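Long-range contact in putative laminarinase (Phanerochaete chrysosporium, PDB 2W39), which probably hydrolyses beta-glucans such as laminarin and lichenin outside the fungal cell, as a family 16 glycoside hydrolase: residues A[100-105]-A[247-252]. Residues are numbered along the deposited sequence; the frame is centred on the assembly and turned at random.
Sequences PAAWET and IIINLT. With LGC (D-glucono-1,5-lactone), chain D; BGC (beta-D-glucopyranose), chain B.
The indole of W103 lies between sugar and aliphatic carbon. Over one face sits C6 of the sugar, modelled as both gluconolactone and glucose, with the lactone C6 3.6 Å above the ring plane; over the opposite face, the CB of I248 makes a CH-pi contact, 3.9 Å from the centroid of the five-membered ring and offset toward the rim. At the edge, A101 O lies in plane, and W103 NE1 donates to N250 OD1 (2.8 Å), a bent bond whose acceptor stands somewhat off the ring plane, the amide turned 74° against the indole. I248 CG2 packs against NE1 and CE2 beside its own CB. CG of W103 stands between its backbone N and carbonyl carbon (chi1 57°), which lays the ring back over the neighbouring strand. Strands 98-105 and 246-253 pair antiparallel in the concave sheet of the GH16 beta-sandwich, whose cleft binds the glucan; A101 and W103 face the sugar, and A101 CB comes within 3.4 Å of lactone C6. With an alanine in place of W103, the sugar would probably lose the indole face under its C6, and N250 OD1 the N-H that it accepts. The backbones are joined by reciprocal bonds at two hydrogen-bonded pairs, A101 with N250 and W103 with I248; in the latter, I248 N reaches W103 O at 2.8 Å, nearly straight at 177°. P100, A102, E104, I247, I249 and L251 point to the other face, where W289 and I291 of strand 288-297 touch I249. There the extended side chain of E104 runs alongside I247, bringing OE2 to 3.4 Å from I247 CG1, while the same oxygen is hydrogen-bonded to H83 NE2.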
ATOM      1  N   PRO A 100      -2.508   5.677  -4.089  1.00  4.56           N
ATOM      2  CA  PRO A 100      -2.919   4.717  -3.073  1.00  4.61           C
ATOM      3  C   PRO A 100      -1.715   3.966  -2.505  1.00  4.68           C
ATOM      4  O   PRO A 100      -0.696   3.828  -3.189  1.00  4.96           O
ATOM      5  CB  PRO A 100      -3.798   3.749  -3.858  1.00  5.41           C
ATOM      6  CG  PRO A 100      -3.166   3.716  -5.244  1.00  5.44           C
ATOM      7  CD  PRO A 100      -2.625   5.113  -5.453  1.00  5.41           C
ATOM      8  N   ALA A 101      -1.848   3.461  -1.284  1.00  4.56           N
ATOM      9  CA  ALA A 101      -0.819   2.616  -0.709  1.00  4.81           C
ATOM     10  C   ALA A 101      -1.371   1.664   0.336  1.00  4.36           C
ATOM     11  O   ALA A 101      -2.308   1.999   1.073  1.00  4.54           O
ATOM     12  CB  ALA A 101       0.305   3.473  -0.105  1.00  5.42           C
ATOM     13  N   ALA A 102      -0.754   0.482   0.397  1.00  4.24           N
ATOM     14  CA  ALA A 102      -0.915  -0.453   1.524  1.00  4.04           C
ATOM     15  C   ALA A 102       0.514  -0.729   1.988  1.00  4.30           C
ATOM     16  O   ALA A 102       1.379  -1.122   1.192  1.00  4.70           O
ATOM     17  CB  ALA A 102      -1.620  -1.736   1.099  1.00  4.60           C
ATOM     18  N   TRP A 103       0.777  -0.493   3.270  1.00  4.17           N
ATOM     19  CA  TRP A 103       2.150  -0.407   3.740  1.00  4.32           C
ATOM     20  C   TRP A 103       2.207  -0.610   5.236  1.00  3.97           C
ATOM     21  O   TRP A 103       1.181  -0.717   5.898  1.00  4.75           O
ATOM     22  CB  TRP A 103       2.766   0.926   3.283  1.00  4.96           C
ATOM     23  CG  TRP A 103       2.064   2.174   3.690  1.00  4.75           C
ATOM     24  CD1 TRP A 103       0.803   2.590   3.317  1.00  5.08           C
ATOM     25  CD2 TRP A 103       2.642   3.262   4.410  1.00  5.34           C
ATOM     26  NE1 TRP A 103       0.552   3.850   3.815  1.00  5.40           N
ATOM     27  CE2 TRP A 103       1.669   4.287   4.484  1.00  5.90           C
ATOM     28  CE3 TRP A 103       3.892   3.473   4.999  1.00  5.65           C
ATOM     29  CZ2 TRP A 103       1.919   5.504   5.104  1.00  6.53           C
ATOM     30  CZ3 TRP A 103       4.139   4.693   5.608  1.00  6.13           C
ATOM     31  CH2 TRP A 103       3.149   5.680   5.666  1.00  7.68           C
ATOM     32  N   GLU A 104       3.431  -0.648   5.750  1.00  4.77           N
ATOM     33  CA  GLU A 104       3.654  -0.716   7.196  1.00  5.02           C
ATOM     34  C   GLU A 104       4.732   0.269   7.572  1.00  4.56           C
ATOM     35  O   GLU A 104       5.708   0.461   6.833  1.00  5.21           O
ATOM     36  CB  GLU A 104       4.097  -2.112   7.662  1.00  5.11           C
ATOM     37  CG  GLU A 104       3.121  -3.197   7.312  1.00  5.51           C
ATOM     38  CD  GLU A 104       3.490  -4.544   7.909  1.00  5.56           C
ATOM     39  OE1 GLU A 104       4.604  -4.686   8.453  1.00  6.73           O
ATOM     40  OE2 GLU A 104       2.645  -5.477   7.828  1.00  5.37           O
ATOM     41  N   THR A 105       4.569   0.891   8.734  1.00  5.05           N
ATOM     42  CA  THR A 105       5.616   1.749   9.274  1.00  5.61           C
ATOM     43  C   THR A 105       5.406   1.972  10.763  1.00  5.71           C
ATOM     44  O   THR A 105       4.392   1.546  11.332  1.00  6.12           O
ATOM     45  CB  THR A 105       5.668   3.105   8.512  1.00  6.33           C
ATOM     46  OG1 THR A 105       6.908   3.757   8.794  1.00  6.67           O
ATOM     47  CG2 THR A 105       4.514   4.017   8.922  1.00  6.92           C
ATOM     48  N   ILE A 247      -0.019  -1.491  10.236  1.00  5.09           N
ATOM     49  CA  ILE A 247      -0.451  -1.601   8.842  1.00  5.04           C
ATOM     50  C   ILE A 247      -1.309  -0.381   8.499  1.00  4.50           C
ATOM     51  O   ILE A 247      -2.207  -0.004   9.277  1.00  5.26           O
ATOM     52  CB  ILE A 247      -1.268  -2.902   8.633  1.00  5.22           C
ATOM     53  CG1 ILE A 247      -0.361  -4.119   8.811  1.00  6.18           C
ATOM     54  CG2 ILE A 247      -1.977  -2.910   7.265  1.00  6.41           C
ATOM     55  CD1 ILE A 247      -1.090  -5.458   8.964  1.00  7.15           C
ATOM     56  N   ILE A 248      -0.998   0.254   7.372  1.00  4.28           N
ATOM     57  CA  ILE A 248      -1.709   1.445   6.898  1.00  4.93           C
ATOM     58  C   ILE A 248      -2.227   1.193   5.489  1.00  4.66           C
ATOM     59  O   ILE A 248      -1.512   0.645   4.642  1.00  4.63           O
ATOM     60  CB  ILE A 248      -0.805   2.709   6.952  1.00  5.55           C
ATOM     61  CG1 ILE A 248      -0.310   2.928   8.391  1.00  6.35           C
ATOM     62  CG2 ILE A 248      -1.564   3.954   6.429  1.00  5.63           C
ATOM     63  CD1 ILE A 248       0.666   4.082   8.540  1.00  7.31           C
ATOM     64  N   ILE A 249      -3.474   1.588   5.245  1.00  4.37           N
ATOM     65  CA  ILE A 249      -4.062   1.555   3.909  1.00  4.92           C
ATOM     66  C   ILE A 249      -4.675   2.924   3.659  1.00  4.88           C
ATOM     67  O   ILE A 249      -5.465   3.404   4.473  1.00  5.05           O
ATOM     68  CB  ILE A 249      -5.126   0.446   3.744  1.00  4.66           C
ATOM     69  CG1 ILE A 249      -4.553  -0.912   4.159  1.00  5.54           C
ATOM     70  CG2 ILE A 249      -5.637   0.434   2.307  1.00  6.27           C
ATOM     71  CD1 ILE A 249      -5.616  -2.013   4.294  1.00  6.97           C
ATOM     72  N   ASN A 250      -4.288   3.578   2.563  1.00  4.52           N
ATOM     73  CA  ASN A 250      -4.694   4.970   2.351  1.00  4.50           C
ATOM     74  C   ASN A 250      -4.858   5.309   0.892  1.00  4.18           C
ATOM     75  O   ASN A 250      -4.451   4.553   0.008  1.00  4.31           O
ATOM     76  CB  ASN A 250      -3.683   5.948   2.994  1.00  5.14           C
ATOM     77  CG  ASN A 250      -2.369   5.971   2.257  1.00  4.98           C
ATOM     78  OD1 ASN A 250      -1.540   5.074   2.437  1.00  6.52           O
ATOM     79  ND2 ASN A 250      -2.178   6.965   1.387  1.00  5.63           N
ATOM     80  N   LEU A 251      -5.426   6.486   0.669  1.00  4.50           N
ATOM     81  CA  LEU A 251      -5.468   7.075  -0.659  1.00  4.61           C
ATOM     82  C   LEU A 251      -5.245   8.575  -0.509  1.00  4.47           C
ATOM     83  O   LEU A 251      -6.062   9.272   0.094  1.00  5.21           O
ATOM     84  CB  LEU A 251      -6.821   6.800  -1.311  1.00  5.30           C
ATOM     85  CG  LEU A 251      -7.108   7.579  -2.604  1.00  5.38           C
ATOM     86  CD1 LEU A 251      -6.090   7.264  -3.703  1.00  6.42           C
ATOM     87  CD2 LEU A 251      -8.537   7.307  -3.073  1.00  6.57           C
ATOM     88  N   THR A 252      -4.122   9.060  -1.033  1.00  4.66           N
ATOM     89  CA  THR A 252      -3.910  10.495  -1.160  1.00  5.51           C
ATOM     90  C   THR A 252      -3.974  10.897  -2.640  1.00  5.19           C
ATOM     91  O   THR A 252      -4.157  10.039  -3.519  1.00  5.31           O
ATOM     92  CB  THR A 252      -2.611  10.978  -0.434  1.00  5.34           C
ATOM     93  OG1 THR A 252      -2.698  12.406  -0.319  1.00  6.11           O
ATOM     94  CG2 THR A 252      -1.331  10.575  -1.147  1.00  6.50           C
TER
HETATM   95  C1  LGC D1301       6.422   6.296   1.055  0.50 11.86           C
HETATM   96  C2  LGC D1301       6.674   7.455   1.972  0.50 11.11           C
HETATM   97  O5  LGC D1301       5.160   5.558   1.031  0.50 10.49           O
HETATM   98  O1  LGC D1301       7.296   5.948   0.276  0.50 14.26           O
HETATM   99  O2  LGC D1301       7.882   7.246   2.728  0.50 10.42           O
HETATM  100  C3  LGC D1301       5.467   7.700   2.886  0.50  9.52           C
HETATM  101  O3  LGC D1301       5.511   9.039   3.408  0.50 10.31           O
HETATM  102  C4  LGC D1301       4.168   7.465   2.115  0.50  8.81           C
HETATM  103  O4  LGC D1301       3.040   7.935   2.846  0.50  6.75           O
HETATM  104  C5  LGC D1301       4.064   5.965   1.864  0.50  8.85           C
HETATM  105  C6  LGC D1301       2.774   5.501   1.194  0.50  7.31           C
HETATM  106  O6  LGC D1301       2.518   6.187  -0.040  0.50  5.65           O
HETATM  107  C2  BGC B   1       6.566   7.390   1.537  0.50 18.32           C
HETATM  108  C3  BGC B   1       5.573   7.622   2.679  0.50 17.87           C
HETATM  109  C4  BGC B   1       4.164   7.482   2.128  0.50 18.15           C
HETATM  110  C5  BGC B   1       3.984   6.018   1.757  0.50 18.26           C
HETATM  111  C6  BGC B   1       2.565   5.731   1.285  0.50 18.06           C
HETATM  112  C1  BGC B   1       6.188   6.264   0.553  0.50 18.30           C
HETATM  113  O1  BGC B   1       6.277   6.764  -0.794  0.50 15.68           O
HETATM  114  O2  BGC B   1       7.869   7.127   2.083  0.50 19.09           O
HETATM  115  O3  BGC B   1       5.773   8.914   3.281  0.50 16.29           O
HETATM  116  O4  BGC B   1       3.190   7.875   3.093  0.50 18.48           O
HETATM  117  O5  BGC B   1       4.899   5.636   0.717  0.50 19.12           O
HETATM  118  O6  BGC B   1       2.431   6.103  -0.092  0.50 16.81           O